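Local coordinates for thioredoxin-like fold domain-containing protein (Enterococcus faecalis, PDB 1Z6M) that is of unknown function but has a thioredoxin-like fold, consistent with a role in thiol-disulfide chemistry, at residues A[102-107]-A[117-122]. Residues are numbered along the deposited sequence; the frame is centred on the assembly and turned at random.
Sequences FATQDE and ATYAEK
Tyr119 reaches across from helix 113-123 and donates a hydrogen bond from its phenol OH to Glu107. The bond from Tyr119 OH to Glu107 OE1 is very short, 2.5 Å. OE1 lies at the ring edge, in the ring plane. The carboxylate itself is turned 78° from that plane.

The two backbones stay well apart: even the closest alpha carbons, Glu107 CA and Tyr119 CA, are 8.9 Å from each other. The tyrosine side chain spans this distance. Its CG is anti to the backbone N (chi1 -170°), which sends the ring straight out from its helix toward 102-107.

The tight part is the surroundings of the hydroxyl. Thr104 CB lies 3.4 Å from Tyr119 OH, and the methyl carbon Thr104 CG2 lies 3.5 Å from the same oxygen. Glu107 CB adds a third carbon, 3.6 Å from Tyr119 OH. Thr104 OG1 is turned to its own helix instead, where it bonds to the carbonyl oxygens of Lys100 and Met101.

The loose side is the carboxylate end. Glu107 is exposed, so its carboxylate lies on the solvent side. The tyrosine is better covered: Trp108 meets its ring with planes at about 45°, and Met82 of helix 77-83 and Leu124 also touch its side chain.

The contact joins the break between helices 91-103 and 105-108 to helix 113-123, within the helical part of this thioredoxin-like fold. Thr104 sits at that break. The 138 Å² buried between the segments is modest, and the single hydrogen bond is joined by close carbon contacts at the same hydroxyl. The 2.5 Å separation of Tyr119 OH and Glu107 OE1 is unusually short and should be read with caution. If the carboxylate is charged, it would be expected to favour the neutral phenol over the phenolate.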
ATOM      1  N   PHE A 102       9.254   1.641   5.362  1.00 10.96           N
ATOM      2  CA  PHE A 102       9.296   2.993   4.829  1.00 11.28           C
ATOM      3  C   PHE A 102      10.358   3.848   5.524  1.00 11.63           C
ATOM      4  O   PHE A 102      11.067   4.620   4.866  1.00 11.97           O
ATOM      5  CB  PHE A 102       7.921   3.656   4.940  1.00 11.46           C
ATOM      6  CG  PHE A 102       6.963   3.288   3.818  1.00 10.41           C
ATOM      7  CD1 PHE A 102       5.709   2.764   4.100  1.00 11.19           C
ATOM      8  CD2 PHE A 102       7.312   3.483   2.489  1.00 11.21           C
ATOM      9  CE1 PHE A 102       4.815   2.439   3.085  1.00 10.57           C
ATOM     10  CE2 PHE A 102       6.428   3.167   1.462  1.00 10.89           C
ATOM     11  CZ  PHE A 102       5.177   2.651   1.768  1.00 10.88           C
ATOM     12  N   ALA A 103      10.476   3.718   6.842  1.00 11.62           N
ATOM     13  CA  ALA A 103      11.461   4.515   7.564  1.00 11.92           C
ATOM     14  C   ALA A 103      12.900   4.183   7.159  1.00 11.77           C
ATOM     15  O   ALA A 103      13.788   5.024   7.279  1.00 12.90           O
ATOM     16  CB  ALA A 103      11.298   4.332   9.055  1.00 12.26           C
ATOM     17  N   THR A 104      13.123   2.955   6.693  1.00 11.86           N
ATOM     18  CA  THR A 104      14.445   2.490   6.282  1.00 12.02           C
ATOM     19  C   THR A 104      14.623   2.402   4.761  1.00 12.02           C
ATOM     20  O   THR A 104      15.608   1.843   4.277  1.00 12.07           O
ATOM     21  CB  THR A 104      14.756   1.109   6.906  1.00 11.57           C
ATOM     22  OG1 THR A 104      13.755   0.151   6.508  1.00 11.57           O
ATOM     23  CG2 THR A 104      14.831   1.207   8.452  1.00 11.78           C
ATOM     24  N   GLN A 105      13.698   3.004   4.011  1.00 11.85           N
ATOM     25  CA  GLN A 105      13.624   2.831   2.559  1.00 11.79           C
ATOM     26  C   GLN A 105      14.930   3.118   1.824  1.00 12.17           C
ATOM     27  O   GLN A 105      15.280   2.418   0.871  1.00 12.31           O
ATOM     28  CB  GLN A 105      12.491   3.694   1.985  1.00 11.16           C
ATOM     29  CG  GLN A 105      12.156   3.410   0.530  1.00 11.16           C
ATOM     30  CD  GLN A 105      11.072   4.322   0.042  1.00 10.20           C
ATOM     31  OE1 GLN A 105      11.327   5.479  -0.300  1.00 12.12           O
ATOM     32  NE2 GLN A 105       9.837   3.827   0.057  1.00 10.21           N
ATOM     33  N   ASP A 106      15.654   4.145   2.258  1.00 12.92           N
ATOM     34  CA  ASP A 106      16.915   4.494   1.595  1.00 14.44           C
ATOM     35  C   ASP A 106      18.058   3.538   1.911  1.00 14.98           C
ATOM     36  O   ASP A 106      19.035   3.478   1.167  1.00 15.90           O
ATOM     37  CB  ASP A 106      17.310   5.930   1.917  1.00 15.23           C
ATOM     38  CG  ASP A 106      16.266   6.922   1.462  1.00 16.51           C
ATOM     39  OD1 ASP A 106      15.906   6.897   0.268  1.00 17.14           O
ATOM     40  OD2 ASP A 106      15.794   7.704   2.306  1.00 18.94           O
ATOM     41  N   GLU A 107      17.923   2.799   3.008  1.00 15.28           N
ATOM     42  CA  GLU A 107      18.937   1.836   3.442  1.00 15.90           C
ATOM     43  C   GLU A 107      18.884   0.560   2.629  1.00 15.18           C
ATOM     44  O   GLU A 107      19.925   0.057   2.217  1.00 16.60           O
ATOM     45  CB  GLU A 107      18.793   1.509   4.931  1.00 16.25           C
ATOM     46  CG  GLU A 107      19.132   2.682   5.837  1.00 17.85           C
ATOM     47  CD  GLU A 107      19.041   2.352   7.322  1.00 18.02           C
ATOM     48  OE1 GLU A 107      18.991   1.153   7.699  1.00 22.10           O
ATOM     49  OE2 GLU A 107      19.051   3.303   8.131  1.00 22.50           O
ATOM     50  N   ALA A 117      16.560  -9.079   0.720  1.00 12.88           N
ATOM     51  CA  ALA A 117      16.099 -10.217   1.514  1.00 13.04           C
ATOM     52  C   ALA A 117      16.886 -10.355   2.818  1.00 13.57           C
ATOM     53  O   ALA A 117      16.307 -10.541   3.896  1.00 13.90           O
ATOM     54  CB  ALA A 117      16.173 -11.510   0.686  1.00 13.26           C
ATOM     55  N   THR A 118      18.207 -10.237   2.720  1.00 13.92           N
ATOM     56  CA  THR A 118      19.079 -10.323   3.881  1.00 14.80           C
ATOM     57  C   THR A 118      18.756  -9.200   4.864  1.00 14.05           C
ATOM     58  O   THR A 118      18.697  -9.430   6.064  1.00 14.60           O
ATOM     59  CB  THR A 118      20.555 -10.286   3.435  1.00 15.01           C
ATOM     60  OG1 THR A 118      20.808 -11.433   2.611  1.00 17.15           O
ATOM     61  CG2 THR A 118      21.511 -10.313   4.631  1.00 16.99           C
ATOM     62  N   TYR A 119      18.528  -8.000   4.345  1.00 13.68           N
ATOM     63  CA  TYR A 119      18.160  -6.862   5.188  1.00 13.03           C
ATOM     64  C   TYR A 119      16.824  -7.109   5.896  1.00 13.35           C
ATOM     65  O   TYR A 119      16.684  -6.830   7.092  1.00 13.27           O
ATOM     66  CB  TYR A 119      18.093  -5.584   4.352  1.00 13.39           C
ATOM     67  CG  TYR A 119      17.946  -4.316   5.168  1.00 12.34           C
ATOM     68  CD1 TYR A 119      19.052  -3.522   5.460  1.00 13.15           C
ATOM     69  CD2 TYR A 119      16.696  -3.911   5.650  1.00 13.69           C
ATOM     70  CE1 TYR A 119      18.916  -2.351   6.198  1.00 13.62           C
ATOM     71  CE2 TYR A 119      16.551  -2.752   6.391  1.00 14.65           C
ATOM     72  CZ  TYR A 119      17.662  -1.977   6.664  1.00 14.06           C
ATOM     73  OH  TYR A 119      17.498  -0.831   7.408  1.00 14.76           O
ATOM     74  N   ALA A 120      15.844  -7.635   5.172  1.00 13.12           N
ATOM     75  CA  ALA A 120      14.553  -7.951   5.793  1.00 13.63           C
ATOM     76  C   ALA A 120      14.732  -8.924   6.955  1.00 13.91           C
ATOM     77  O   ALA A 120      14.126  -8.759   8.015  1.00 13.83           O
ATOM     78  CB  ALA A 120      13.561  -8.501   4.769  1.00 13.45           C
ATOM     79  N   GLU A 121      15.594  -9.913   6.753  1.00 14.28           N
ATOM     80  CA  GLU A 121      15.816 -10.968   7.729  1.00 15.32           C
ATOM     81  C   GLU A 121      16.678 -10.504   8.893  1.00 15.79           C
ATOM     82  O   GLU A 121      16.304 -10.688  10.058  1.00 17.43           O
ATOM     83  CB  GLU A 121      16.433 -12.188   7.036  1.00 15.20           C
ATOM     84  CG  GLU A 121      15.436 -12.858   6.100  1.00 16.03           C
ATOM     85  CD  GLU A 121      16.065 -13.712   5.012  1.00 17.04           C
ATOM     86  OE1 GLU A 121      17.296 -13.943   5.021  1.00 20.33           O
ATOM     87  OE2 GLU A 121      15.302 -14.167   4.137  1.00 17.58           O
ATOM     88  N   LYS A 122      17.821  -9.899   8.587  1.00 15.84           N
ATOM     89  CA  LYS A 122      18.822  -9.577   9.610  1.00 16.56           C
ATOM     90  C   LYS A 122      18.632  -8.204  10.245  1.00 16.68           C
ATOM     91  O   LYS A 122      18.899  -8.028  11.437  1.00 18.05           O
ATOM     92  CB  LYS A 122      20.228  -9.686   9.028  1.00 16.87           C
ATOM     93  CG  LYS A 122      20.612 -11.103   8.639  1.00 18.67           C
ATOM     94  CD  LYS A 122      22.077 -11.219   8.290  1.00 20.79           C
ATOM     95  CE  LYS A 122      22.435 -12.659   7.957  1.00 21.38           C
ATOM     96  NZ  LYS A 122      23.900 -12.846   7.760  1.00 24.06           N
TER